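Local atomic coordinates of CoA-binding domain-containing protein (Thermus thermophilus, PDB entry 1IUK), a protein that probably binds coenzyme A through a Rossmann-like domain, although its wider biological role is unknown. Residues A[1-6]-A[131-136]; A[17-22]-A[84-89]; A[33-38]-A[125-130]; A[40-45]-A[67-72]. All coordinates share one frame; numbering follows the deposited sequence.

Overall arrangement
The chain starts with helix 3-12, whose first turn meets the far end of helix 126-134 in interaction 1. This contact closes almost the whole chain, and the other three nest inside it. Strand 15-19 follows, and its end meets residues 84-89 in interaction 2. Helix 28-38 comes next and packs on helix 126-134 in interaction 3, which crosses interaction 2 along the chain. Strand 42-46 pairs with strand 15-19 in the parallel sheet and meets loop 67-72 in interaction 4. That contact nests inside both interaction 2 and interaction 3. Together they tie terminal helices, sheet and connecting loops.

Interaction 1 of 4, residues A[1-6]-A[131-136]; sequences MNDQEL and KRLFRG
Leu133 and Asp3 bury the most surface here, and they meet each other as well as their main partners. Leu133 CD2 lies 3.5 Å from Asp3 OD2. Leu133 CD1 lies 3.9 Å from Leu6 CG. The two leucines cross at about a right angle. This apolar pair sits beside a salt bridge between Asp3 and Arg132. Arg132 NH1 donates to Asp3 OD2 at 2.5 Å in a nearly straight bond, though so short a modelled length is doubtful in its exact value. OD2 is met on its syn side and lies in the guanidinium plane. The carboxylate itself is turned, its plane 50° from that of the guanidinium. Arg132 NH2 adds only weak bonds, to Asp3 OD2 at 3.2 Å and to Asp3 OD1 at 3.4 Å. The Arg132 chain runs extended from the backbone and bends at chi3 (76°), which helps bring the terminal nitrogens to the aspartate. Leu133 CG lies over one face of the guanidinium. Arg132 NE is taken by Glu129 of the same helix, and Leu133 also packs on Leu10. The contact thus joins the first turn of helix 3-12 to the last turns of helix 126-134. The acid lies near an N-terminal helix end and the base near a C-terminal one, so each charge would probably be favoured by its own helix as well as by its mate.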
loop_
_atom_site.group_PDB
_atom_site.type_symbol
_atom_site.label_atom_id
_atom_site.label_comp_id
_atom_site.label_asym_id
_atom_site.label_seq_id
_atom_site.Cartn_x
_atom_site.Cartn_y
_atom_site.Cartn_z
ATOM N N MET A 1 6.063 -5.832 13.216
ATOM C CA MET A 1 5.469 -4.860 14.176
ATOM C C MET A 1 4.498 -5.563 15.112
ATOM O O MET A 1 3.626 -6.302 14.653
ATOM C CB MET A 1 4.724 -3.763 13.409
ATOM C CG MET A 1 4.824 -2.402 14.047
ATOM S SD MET A 1 4.247 -1.076 12.988
ATOM C CE MET A 1 5.079 -1.429 11.487
ATOM N N ASN A 2 4.634 -5.348 16.419
ATOM C CA ASN A 2 3.702 -5.987 17.344
ATOM C C ASN A 2 2.342 -5.304 17.184
ATOM O O ASN A 2 2.262 -4.188 16.663
ATOM C CB ASN A 2 4.233 -5.966 18.806
ATOM C CG ASN A 2 3.993 -4.652 19.533
ATOM O OD1 ASN A 2 4.920 -4.063 20.078
ATOM N ND2 ASN A 2 2.750 -4.203 19.568
ATOM N N ASP A 3 1.277 -5.983 17.597
ATOM C CA ASP A 3 -0.081 -5.459 17.458
ATOM C C ASP A 3 -0.331 -4.077 18.041
ATOM O O ASP A 3 -0.974 -3.243 17.409
ATOM C CB ASP A 3 -1.081 -6.447 18.060
ATOM C CG ASP A 3 -1.234 -7.697 17.221
ATOM O OD1 ASP A 3 -1.303 -8.803 17.800
ATOM O OD2 ASP A 3 -1.281 -7.571 15.978
ATOM N N GLN A 4 0.161 -3.856 19.257
ATOM C CA GLN A 4 0.015 -2.575 19.965
ATOM C C GLN A 4 0.558 -1.448 19.094
ATOM O O GLN A 4 -0.103 -0.430 18.873
ATOM C CB GLN A 4 0.802 -2.629 21.283
ATOM C CG GLN A 4 0.241 -1.793 22.424
ATOM C CD GLN A 4 1.295 -1.466 23.492
ATOM O OE1 GLN A 4 2.505 -1.452 23.215
ATOM N NE2 GLN A 4 0.836 -1.200 24.717
ATOM N N GLU A 5 1.780 -1.645 18.608
ATOM C CA GLU A 5 2.433 -0.666 17.750
ATOM C C GLU A 5 1.765 -0.559 16.383
ATOM O O GLU A 5 1.544 0.549 15.894
ATOM C CB GLU A 5 3.907 -1.015 17.567
ATOM C CG GLU A 5 4.627 -0.026 16.664
ATOM C CD GLU A 5 6.132 -0.199 16.683
ATOM O OE1 GLU A 5 6.814 0.453 15.856
ATOM O OE2 GLU A 5 6.626 -0.983 17.524
ATOM N N LEU A 6 1.447 -1.697 15.766
ATOM C CA LEU A 6 0.793 -1.697 14.464
ATOM C C LEU A 6 -0.569 -1.012 14.562
ATOM O O LEU A 6 -1.000 -0.331 13.634
ATOM C CB LEU A 6 0.626 -3.126 13.946
ATOM C CG LEU A 6 0.048 -3.236 12.532
ATOM C CD1 LEU A 6 0.764 -2.280 11.591
ATOM C CD2 LEU A 6 0.177 -4.662 12.042
ATOM N N LYS A 131 -9.434 -5.146 10.198
ATOM C CA LYS A 131 -10.617 -5.669 10.867
ATOM C C LYS A 131 -10.239 -6.316 12.185
ATOM O O LYS A 131 -10.864 -6.047 13.199
ATOM C CB LYS A 131 -11.315 -6.698 9.988
ATOM C CG LYS A 131 -12.179 -6.088 8.924
ATOM C CD LYS A 131 -12.675 -7.145 7.962
ATOM C CE LYS A 131 -13.670 -6.545 6.990
ATOM N NZ LYS A 131 -14.599 -7.571 6.447
ATOM N N ARG A 132 -9.208 -7.156 12.171
ATOM C CA ARG A 132 -8.772 -7.854 13.376
ATOM C C ARG A 132 -8.265 -6.972 14.509
ATOM O O ARG A 132 -8.403 -7.318 15.686
ATOM C CB ARG A 132 -7.676 -8.852 13.041
ATOM C CG ARG A 132 -7.028 -9.473 14.269
ATOM C CD ARG A 132 -5.812 -10.325 13.904
ATOM N NE ARG A 132 -4.658 -9.491 13.583
ATOM C CZ ARG A 132 -3.788 -9.032 14.480
ATOM N NH1 ARG A 132 -2.769 -8.274 14.088
ATOM N NH2 ARG A 132 -3.926 -9.337 15.763
ATOM N N LEU A 133 -7.663 -5.844 14.155
ATOM C CA LEU A 133 -7.103 -4.946 15.156
ATOM C C LEU A 133 -8.099 -3.935 15.702
ATOM O O LEU A 133 -7.977 -3.507 16.853
ATOM C CB LEU A 133 -5.895 -4.200 14.571
ATOM C CG LEU A 133 -4.601 -4.992 14.364
ATOM C CD1 LEU A 133 -3.642 -4.204 13.458
ATOM C CD2 LEU A 133 -3.964 -5.280 15.712
ATOM N N PHE A 134 -9.086 -3.568 14.889
ATOM C CA PHE A 134 -10.065 -2.566 15.293
ATOM C C PHE A 134 -11.495 -3.034 15.529
ATOM O O PHE A 134 -12.391 -2.215 15.712
ATOM C CB PHE A 134 -10.057 -1.422 14.274
ATOM C CG PHE A 134 -8.716 -0.758 14.146
ATOM C CD1 PHE A 134 -7.959 -0.904 12.990
ATOM C CD2 PHE A 134 -8.178 -0.060 15.222
ATOM C CE1 PHE A 134 -6.678 -0.373 12.908
ATOM C CE2 PHE A 134 -6.905 0.473 15.149
ATOM C CZ PHE A 134 -6.150 0.314 13.987
ATOM N N ARG A 135 -11.708 -4.344 15.518
ATOM C CA ARG A 135 -13.040 -4.904 15.745
ATOM C C ARG A 135 -12.941 -6.195 16.558
ATOM O O ARG A 135 -13.863 -6.539 17.299
ATOM C CB ARG A 135 -13.748 -5.174 14.411
ATOM C CG ARG A 135 -13.173 -4.393 13.233
ATOM C CD ARG A 135 -14.246 -3.586 12.525
ATOM N NE ARG A 135 -13.808 -2.223 12.238
ATOM C CZ ARG A 135 -14.305 -1.474 11.260
ATOM N NH1 ARG A 135 -15.259 -1.961 10.474
ATOM N NH2 ARG A 135 -13.852 -0.239 11.073
ATOM N N GLY A 136 -11.818 -6.900 16.414
ATOM C CA GLY A 136 -11.608 -8.137 17.148
ATOM C C GLY A 136 -11.458 -9.387 16.299
ATOM O O GLY A 136 -10.604 -10.238 16.637
#

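Interaction 2 of 4, residues A[17-22]-A[84-89]; sequences AVLGAH and MDHLPE
In this Rossmann-like fold the first strand, 15-19, ends at Leu19, whose side chain meets His86 and Glu89. A type II turn from Val18 to Ala21 follows at once, with Gly20 in its third position. Such a turn after the first strand is where relatives with this fold often hold their nucleotide. Leu19 CG stands anti to the backbone N (chi1 -168°), which swings the branch toward residues 84-89. Leu19 CD2 lies over the centre of one face of the His86 ring, 4.2 Å from the centroid, in a CH-pi contact. Leu19 CD1 comes 4.0 Å from Glu89 OE2. The imidazole is held by a bond within its own segment, from His86 ND1 to Glu89 OE2 at 2.6 Å. The carboxylate oxygen is met on its anti side and sits 17° out of the ring plane. His86 NE2 is bonded to Arg78 NH1, so both ring nitrogens are engaged and the rotation of the ring is fixed. Glu89 OE1 in turn accepts from Leu64 N. Leu19 also touches Val46 and Val76, on the strands flanking 15-19. The contact therefore joins the end of strand 15-19, second from the edge of the sheet, to the residues leading into helix 87-93 and its first turn.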
loop_
_atom_site.group_PDB
_atom_site.type_symbol
_atom_site.label_atom_id
_atom_site.label_comp_id
_atom_site.label_asym_id
_atom_site.label_seq_id
_atom_site.Cartn_x
_atom_site.Cartn_y
_atom_site.Cartn_z
ATOM N N ALA A 17 -1.316 4.754 -0.224
ATOM C CA ALA A 17 -1.131 4.656 -1.664
ATOM C C ALA A 17 -1.226 3.170 -1.999
ATOM O O ALA A 17 -0.630 2.342 -1.330
ATOM C CB ALA A 17 0.252 5.214 -2.077
ATOM N N VAL A 18 -1.997 2.837 -3.030
ATOM C CA VAL A 18 -2.168 1.448 -3.437
ATOM C C VAL A 18 -1.390 1.205 -4.727
ATOM O O VAL A 18 -1.763 1.685 -5.804
ATOM C CB VAL A 18 -3.672 1.116 -3.658
ATOM C CG1 VAL A 18 -3.831 -0.329 -4.121
ATOM C CG2 VAL A 18 -4.456 1.369 -2.353
ATOM N N LEU A 19 -0.297 0.472 -4.602
ATOM C CA LEU A 19 0.539 0.188 -5.748
ATOM C C LEU A 19 -0.023 -1.035 -6.456
ATOM O O LEU A 19 -0.002 -2.147 -5.916
ATOM C CB LEU A 19 1.978 -0.063 -5.292
ATOM C CG LEU A 19 2.997 -0.088 -6.422
ATOM C CD1 LEU A 19 3.154 1.312 -6.984
ATOM C CD2 LEU A 19 4.305 -0.639 -5.901
ATOM N N GLY A 20 -0.513 -0.820 -7.673
ATOM C CA GLY A 20 -1.100 -1.908 -8.437
ATOM C C GLY A 20 -2.620 -1.859 -8.340
ATOM O O GLY A 20 -3.287 -2.868 -8.579
ATOM N N ALA A 21 -3.150 -0.681 -7.989
ATOM C CA ALA A 21 -4.591 -0.429 -7.846
ATOM C C ALA A 21 -5.322 -0.914 -9.085
ATOM O O ALA A 21 -4.881 -0.645 -10.202
ATOM C CB ALA A 21 -4.841 1.054 -7.662
ATOM N N HIS A 22 -6.449 -1.600 -8.893
ATOM C CA HIS A 22 -7.197 -2.148 -10.022
ATOM C C HIS A 22 -8.624 -1.622 -10.154
ATOM O O HIS A 22 -9.257 -1.265 -9.168
ATOM C CB HIS A 22 -7.222 -3.672 -9.930
ATOM C CG HIS A 22 -7.384 -4.346 -11.256
ATOM N ND1 HIS A 22 -6.366 -5.047 -11.866
ATOM C CD2 HIS A 22 -8.434 -4.392 -12.108
ATOM C CE1 HIS A 22 -6.780 -5.496 -13.036
ATOM N NE2 HIS A 22 -8.033 -5.112 -13.207
ATOM N N MET A 84 11.419 -5.334 -7.594
ATOM C CA MET A 84 12.730 -4.702 -7.733
ATOM C C MET A 84 12.737 -3.510 -8.693
ATOM O O MET A 84 13.429 -2.527 -8.456
ATOM C CB MET A 84 13.769 -5.737 -8.150
ATOM C CG MET A 84 14.250 -6.624 -7.004
ATOM S SD MET A 84 14.648 -5.779 -5.428
ATOM C CE MET A 84 16.219 -5.051 -5.772
ATOM N N ASP A 85 11.955 -3.569 -9.762
ATOM C CA ASP A 85 11.912 -2.455 -10.708
ATOM C C ASP A 85 11.175 -1.255 -10.125
ATOM O O ASP A 85 11.204 -0.160 -10.694
ATOM C CB ASP A 85 11.235 -2.883 -12.010
ATOM C CG ASP A 85 12.043 -3.924 -12.771
ATOM O OD1 ASP A 85 13.285 -3.946 -12.620
ATOM O OD2 ASP A 85 11.438 -4.723 -13.519
ATOM N N HIS A 86 10.502 -1.461 -8.995
ATOM C CA HIS A 86 9.759 -0.379 -8.345
ATOM C C HIS A 86 10.595 0.209 -7.200
ATOM O O HIS A 86 10.340 1.324 -6.748
ATOM C CB HIS A 86 8.428 -0.899 -7.746
ATOM C CG HIS A 86 7.313 -1.077 -8.740
ATOM N ND1 HIS A 86 6.667 -0.016 -9.339
ATOM C CD2 HIS A 86 6.687 -2.195 -9.185
ATOM C CE1 HIS A 86 5.692 -0.473 -10.108
ATOM N NE2 HIS A 86 5.682 -1.792 -10.032
ATOM N N LEU A 87 11.583 -0.553 -6.735
ATOM C CA LEU A 87 12.419 -0.127 -5.617
ATOM C C LEU A 87 12.860 1.326 -5.654
ATOM O O LEU A 87 12.765 2.026 -4.648
ATOM C CB LEU A 87 13.645 -1.030 -5.477
ATOM C CG LEU A 87 13.893 -1.638 -4.088
ATOM C CD1 LEU A 87 15.319 -2.151 -4.000
ATOM C CD2 LEU A 87 13.629 -0.620 -2.992
ATOM N N PRO A 88 13.378 1.797 -6.796
ATOM C CA PRO A 88 13.816 3.196 -6.884
ATOM C C PRO A 88 12.730 4.213 -6.531
ATOM O O PRO A 88 12.971 5.141 -5.755
ATOM C CB PRO A 88 14.279 3.341 -8.331
ATOM C CG PRO A 88 14.607 1.959 -8.763
ATOM C CD PRO A 88 13.650 1.057 -8.041
ATOM N N GLU A 89 11.539 4.051 -7.110
ATOM C CA GLU A 89 10.444 4.980 -6.819
ATOM C C GLU A 89 9.912 4.800 -5.386
ATOM O O GLU A 89 9.414 5.748 -4.775
ATOM C CB GLU A 89 9.316 4.811 -7.843
ATOM C CG GLU A 89 8.601 3.480 -7.789
ATOM C CD GLU A 89 7.242 3.509 -8.486
ATOM O OE1 GLU A 89 6.815 4.592 -8.946
ATOM O OE2 GLU A 89 6.595 2.445 -8.576
#

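Interaction 3 of 4, residues A[33-38]-A[125-130]; sequences PRYLRE and CLMVEH
The axes of segments 33-38 and 126-130 approach to 9.7 Å, with 38° between their directions, and Tyr35 and Met127 are nearest across them. Met127 CG stands anti to the backbone N (chi1 172°), which carries it across to one face of the Tyr35 ring, 3.7 Å from the centroid, as a CH-pi contact. The sulfur lies oblique to the same ring, with Met127 SD 4.3 Å from the Tyr35 centroid, a Met-aromatic contact. It also sits close to Tyr35 CB. These are helices of the Rossmann-like layer on one face of the parallel sheet. Helix 28-38 is the beta-alpha-beta crossover between strands 15-19 and 42-46, and helix 126-134 follows the last strand, 120-122. At the far end of the ring, Tyr35 OH and His130 ND1 share a hydrogen bond of 2.8 Å, and either could be the donor. The hydroxyl meets the imidazole at its edge, near the ring plane, while the two rings stand at 77°. A phenylalanine at Tyr35 would probably leave His130 ND1 without this partner and the imidazole freer to turn. Nearer the sheet, Leu36 CD2 touches Leu126 CD2 at 3.9 Å. Both leucines also pack on Asp75 of strand 73-76.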
loop_
_atom_site.group_PDB
_atom_site.type_symbol
_atom_site.label_atom_id
_atom_site.label_comp_id
_atom_site.label_asym_id
_atom_site.label_seq_id
_atom_site.Cartn_x
_atom_site.Cartn_y
_atom_site.Cartn_z
ATOM N N PRO A 33 -8.762 -1.689 -1.172
ATOM C CA PRO A 33 -8.694 -0.223 -1.109
ATOM C C PRO A 33 -10.084 0.394 -0.837
ATOM O O PRO A 33 -10.216 1.444 -0.193
ATOM C CB PRO A 33 -8.158 0.167 -2.487
ATOM C CG PRO A 33 -7.453 -1.051 -2.973
ATOM C CD PRO A 33 -8.214 -2.211 -2.437
ATOM N N ARG A 34 -11.115 -0.266 -1.355
ATOM C CA ARG A 34 -12.489 0.178 -1.180
ATOM C C ARG A 34 -12.839 0.166 0.310
ATOM O O ARG A 34 -13.389 1.133 0.846
ATOM C CB ARG A 34 -13.428 -0.757 -1.940
ATOM C CG ARG A 34 -14.482 -0.048 -2.750
ATOM C CD ARG A 34 -15.682 -0.955 -2.974
ATOM N NE ARG A 34 -16.924 -0.195 -2.981
ATOM C CZ ARG A 34 -17.947 -0.432 -2.169
ATOM N NH1 ARG A 34 -17.873 -1.418 -1.278
ATOM N NH2 ARG A 34 -19.043 0.320 -2.244
ATOM N N TYR A 35 -12.518 -0.940 0.967
ATOM C CA TYR A 35 -12.768 -1.084 2.394
ATOM C C TYR A 35 -12.038 0.004 3.183
ATOM O O TYR A 35 -12.600 0.621 4.097
ATOM C CB TYR A 35 -12.280 -2.446 2.875
ATOM C CG TYR A 35 -12.177 -2.558 4.383
ATOM C CD1 TYR A 35 -10.992 -2.251 5.043
ATOM C CD2 TYR A 35 -13.270 -2.978 5.151
ATOM C CE1 TYR A 35 -10.894 -2.357 6.429
ATOM C CE2 TYR A 35 -13.183 -3.087 6.538
ATOM C CZ TYR A 35 -11.993 -2.778 7.172
ATOM O OH TYR A 35 -11.883 -2.902 8.541
ATOM N N LEU A 36 -10.773 0.221 2.823
ATOM C CA LEU A 36 -9.924 1.201 3.494
ATOM C C LEU A 36 -10.482 2.607 3.422
ATOM O O LEU A 36 -10.445 3.340 4.409
ATOM C CB LEU A 36 -8.524 1.176 2.877
ATOM C CG LEU A 36 -7.408 0.355 3.531
ATOM C CD1 LEU A 36 -7.915 -0.591 4.595
ATOM C CD2 LEU A 36 -6.676 -0.402 2.444
ATOM N N ARG A 37 -10.991 2.993 2.257
ATOM C CA ARG A 37 -11.564 4.320 2.090
ATOM C C ARG A 37 -12.756 4.491 3.033
ATOM O O ARG A 37 -12.994 5.575 3.563
ATOM C CB ARG A 37 -12.008 4.519 0.648
ATOM C CG ARG A 37 -12.514 5.908 0.331
ATOM C CD ARG A 37 -13.291 5.882 -0.980
ATOM N NE ARG A 37 -13.556 7.215 -1.515
ATOM C CZ ARG A 37 -14.219 7.448 -2.646
ATOM N NH1 ARG A 37 -14.688 6.431 -3.364
ATOM N NH2 ARG A 37 -14.414 8.697 -3.058
ATOM N N GLU A 38 -13.500 3.408 3.232
ATOM C CA GLU A 38 -14.658 3.420 4.117
ATOM C C GLU A 38 -14.205 3.670 5.549
ATOM O O GLU A 38 -14.878 4.374 6.310
ATOM C CB GLU A 38 -15.377 2.080 4.052
ATOM C CG GLU A 38 -16.002 1.783 2.713
ATOM C CD GLU A 38 -16.820 0.508 2.741
ATOM O OE1 GLU A 38 -17.681 0.331 1.854
ATOM O OE2 GLU A 38 -16.608 -0.323 3.651
ATOM N N CYS A 125 -3.114 -9.368 4.506
ATOM C CA CYS A 125 -4.134 -8.587 3.827
ATOM C C CYS A 125 -4.460 -7.418 4.745
ATOM O O CYS A 125 -4.940 -7.619 5.860
ATOM C CB CYS A 125 -5.396 -9.423 3.583
ATOM S SG CYS A 125 -6.666 -8.534 2.650
ATOM N N LEU A 126 -4.194 -6.201 4.278
ATOM C CA LEU A 126 -4.441 -5.012 5.079
ATOM C C LEU A 126 -5.895 -4.909 5.578
ATOM O O LEU A 126 -6.134 -4.479 6.713
ATOM C CB LEU A 126 -4.054 -3.753 4.284
ATOM C CG LEU A 126 -4.080 -2.404 5.022
ATOM C CD1 LEU A 126 -3.488 -2.542 6.421
ATOM C CD2 LEU A 126 -3.310 -1.368 4.204
ATOM N N MET A 127 -6.862 -5.295 4.746
ATOM C CA MET A 127 -8.269 -5.234 5.160
ATOM C C MET A 127 -8.503 -6.167 6.337
ATOM O O MET A 127 -9.061 -5.777 7.369
ATOM C CB MET A 127 -9.198 -5.655 4.024
ATOM C CG MET A 127 -10.666 -5.785 4.463
ATOM S SD MET A 127 -11.736 -6.005 3.038
ATOM C CE MET A 127 -11.049 -7.560 2.397
ATOM N N VAL A 128 -8.071 -7.410 6.165
ATOM C CA VAL A 128 -8.225 -8.413 7.195
ATOM C C VAL A 128 -7.569 -7.943 8.480
ATOM O O VAL A 128 -8.190 -7.975 9.543
ATOM C CB VAL A 128 -7.604 -9.733 6.746
ATOM C CG1 VAL A 128 -7.393 -10.647 7.933
ATOM C CG2 VAL A 128 -8.499 -10.382 5.697
ATOM N N GLU A 129 -6.322 -7.487 8.375
ATOM C CA GLU A 129 -5.578 -7.019 9.540
ATOM C C GLU A 129 -6.233 -5.820 10.205
ATOM O O GLU A 129 -6.229 -5.706 11.435
ATOM C CB GLU A 129 -4.148 -6.676 9.140
ATOM C CG GLU A 129 -3.276 -7.907 8.899
ATOM C CD GLU A 129 -3.457 -8.977 9.969
ATOM O OE1 GLU A 129 -3.752 -10.138 9.615
ATOM O OE2 GLU A 129 -3.301 -8.657 11.165
ATOM N N HIS A 130 -6.793 -4.926 9.398
ATOM C CA HIS A 130 -7.462 -3.751 9.940
ATOM C C HIS A 130 -8.691 -4.189 10.749
ATOM O O HIS A 130 -8.957 -3.671 11.846
ATOM C CB HIS A 130 -7.901 -2.822 8.812
ATOM C CG HIS A 130 -8.460 -1.520 9.294
ATOM N ND1 HIS A 130 -9.808 -1.323 9.508
ATOM C CD2 HIS A 130 -7.857 -0.345 9.591
ATOM C CE1 HIS A 130 -10.011 -0.082 9.912
ATOM N NE2 HIS A 130 -8.843 0.532 9.971
#

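Interaction 4 of 4, residues A[40-45]-A[67-72]; sequences GYRVLP and LKEPVD
Glu69 CG sits between its backbone N and carbonyl carbon (chi1 82°), and the chain then runs extended toward Arg42 on strand 42-46. Arg42 leaves that strand with CG anti to the backbone N (chi1 171°) and bends at chi3. The carboxylate thus comes alongside the arginine chain rather than facing the end of its guanidinium. Glu69 OE2 lies 3.0 Å from Arg42 CD and 3.3 Å from Arg42 NE. The latter pair is a salt bridge. OE2 approaches the guanidinium obliquely, and the two flat groups are 49° apart. The other end of the group, Arg42 NH2, forms a salt bridge with Glu58. Beneath the charges lies Leu44. Leu44 CD1 is 3.9 Å from Glu69 CG and from Glu69 OE2, and Leu44 CB is 3.8 Å from Leu67 CD2. Loop 67-72 here covers strand 42-46 and, through Leu67 on Ala17 and Glu69 on Thr15, the adjoining strand 15-19. With an alanine in place of Glu69, Arg42 would probably lose one of its two acids, and part of Leu44 would probably be uncovered. Arg42 is shared by two acids, and the indirect approach of Glu69 suggests that this pairing is mainly electrostatic, added to a leucine contact below.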
loop_
_atom_site.group_PDB
_atom_site.type_symbol
_atom_site.label_atom_id
_atom_site.label_comp_id
_atom_site.label_asym_id
_atom_site.label_seq_id
_atom_site.Cartn_x
_atom_site.Cartn_y
_atom_site.Cartn_z
ATOM N N GLY A 40 -12.138 5.560 6.609
ATOM C CA GLY A 40 -11.611 6.902 6.785
ATOM C C GLY A 40 -10.222 7.248 6.275
ATOM O O GLY A 40 -9.675 8.286 6.644
ATOM N N TYR A 41 -9.640 6.396 5.440
ATOM C CA TYR A 41 -8.310 6.660 4.893
ATOM C C TYR A 41 -8.435 7.351 3.542
ATOM O O TYR A 41 -9.462 7.235 2.872
ATOM C CB TYR A 41 -7.547 5.352 4.675
ATOM C CG TYR A 41 -7.176 4.617 5.932
ATOM C CD1 TYR A 41 -7.818 3.431 6.275
ATOM C CD2 TYR A 41 -6.185 5.105 6.787
ATOM C CE1 TYR A 41 -7.491 2.751 7.430
ATOM C CE2 TYR A 41 -5.846 4.426 7.953
ATOM C CZ TYR A 41 -6.505 3.249 8.269
ATOM O OH TYR A 41 -6.191 2.561 9.417
ATOM N N ARG A 42 -7.393 8.077 3.146
ATOM C CA ARG A 42 -7.385 8.707 1.843
ATOM C C ARG A 42 -6.565 7.726 1.022
ATOM O O ARG A 42 -5.370 7.558 1.260
ATOM C CB ARG A 42 -6.685 10.061 1.871
ATOM C CG ARG A 42 -6.469 10.622 0.471
ATOM C CD ARG A 42 -5.864 12.016 0.492
ATOM N NE ARG A 42 -6.408 12.821 -0.596
ATOM C CZ ARG A 42 -7.405 13.684 -0.446
ATOM N NH1 ARG A 42 -7.957 13.850 0.754
ATOM N NH2 ARG A 42 -7.865 14.364 -1.494
ATOM N N VAL A 43 -7.215 7.045 0.088
ATOM C CA VAL A 43 -6.533 6.059 -0.738
ATOM C C VAL A 43 -6.155 6.692 -2.069
ATOM O O VAL A 43 -6.987 7.295 -2.760
ATOM C CB VAL A 43 -7.419 4.808 -0.966
ATOM C CG1 VAL A 43 -7.783 4.183 0.366
ATOM C CG2 VAL A 43 -8.675 5.187 -1.711
ATOM N N LEU A 44 -4.874 6.562 -2.407
ATOM C CA LEU A 44 -4.326 7.122 -3.631
ATOM C C LEU A 44 -3.931 5.988 -4.561
ATOM O O LEU A 44 -2.943 5.290 -4.321
ATOM C CB LEU A 44 -3.109 7.983 -3.297
ATOM C CG LEU A 44 -3.356 9.034 -2.213
ATOM C CD1 LEU A 44 -2.041 9.716 -1.836
ATOM C CD2 LEU A 44 -4.379 10.044 -2.716
ATOM N N PRO A 45 -4.716 5.773 -5.631
ATOM C CA PRO A 45 -4.414 4.696 -6.581
ATOM C C PRO A 45 -3.205 4.963 -7.494
ATOM O O PRO A 45 -3.091 6.030 -8.102
ATOM C CB PRO A 45 -5.715 4.557 -7.373
ATOM C CG PRO A 45 -6.267 5.970 -7.395
ATOM C CD PRO A 45 -5.938 6.514 -6.011
ATOM N N LEU A 67 2.562 11.224 -7.018
ATOM C CA LEU A 67 1.717 11.559 -5.877
ATOM C C LEU A 67 2.133 12.927 -5.380
ATOM O O LEU A 67 3.324 13.247 -5.324
ATOM C CB LEU A 67 1.864 10.512 -4.765
ATOM C CG LEU A 67 1.227 9.146 -5.078
ATOM C CD1 LEU A 67 1.398 8.162 -3.919
ATOM C CD2 LEU A 67 -0.238 9.369 -5.380
ATOM N N LYS A 68 1.151 13.736 -5.008
ATOM C CA LYS A 68 1.432 15.089 -4.557
ATOM C C LYS A 68 1.343 15.293 -3.042
ATOM O O LYS A 68 1.185 16.424 -2.576
ATOM C CB LYS A 68 0.501 16.072 -5.290
ATOM C CG LYS A 68 0.806 16.242 -6.789
ATOM C CD LYS A 68 2.279 16.622 -7.027
ATOM C CE LYS A 68 2.529 17.109 -8.458
ATOM N NZ LYS A 68 3.723 16.465 -9.090
ATOM N N GLU A 69 1.457 14.209 -2.278
ATOM C CA GLU A 69 1.402 14.305 -0.823
ATOM C C GLU A 69 2.072 13.105 -0.156
ATOM O O GLU A 69 2.204 12.047 -0.762
ATOM C CB GLU A 69 -0.050 14.436 -0.358
ATOM C CG GLU A 69 -0.813 13.128 -0.270
ATOM C CD GLU A 69 -2.152 13.292 0.419
ATOM O OE1 GLU A 69 -2.175 13.608 1.631
ATOM O OE2 GLU A 69 -3.184 13.105 -0.253
ATOM N N PRO A 70 2.523 13.266 1.100
ATOM C CA PRO A 70 3.185 12.182 1.834
ATOM C C PRO A 70 2.301 10.964 1.966
ATOM O O PRO A 70 1.088 11.092 2.075
ATOM C CB PRO A 70 3.513 12.803 3.184
ATOM C CG PRO A 70 3.537 14.269 2.907
ATOM C CD PRO A 70 2.452 14.492 1.909
ATOM N N VAL A 71 2.922 9.790 1.959
ATOM C CA VAL A 71 2.205 8.525 2.050
ATOM C C VAL A 71 2.529 7.842 3.363
ATOM O O VAL A 71 3.691 7.562 3.663
ATOM C CB VAL A 71 2.596 7.611 0.876
ATOM C CG1 VAL A 71 2.112 6.192 1.119
ATOM C CG2 VAL A 71 2.030 8.184 -0.418
ATOM N N ASP A 72 1.495 7.581 4.156
ATOM C CA ASP A 72 1.670 6.933 5.451
ATOM C C ASP A 72 1.844 5.442 5.294
ATOM O O ASP A 72 2.647 4.830 5.989
ATOM C CB ASP A 72 0.472 7.233 6.357
ATOM C CG ASP A 72 0.391 8.702 6.744
ATOM O OD1 ASP A 72 -0.667 9.318 6.542
ATOM O OD2 ASP A 72 1.391 9.247 7.248
#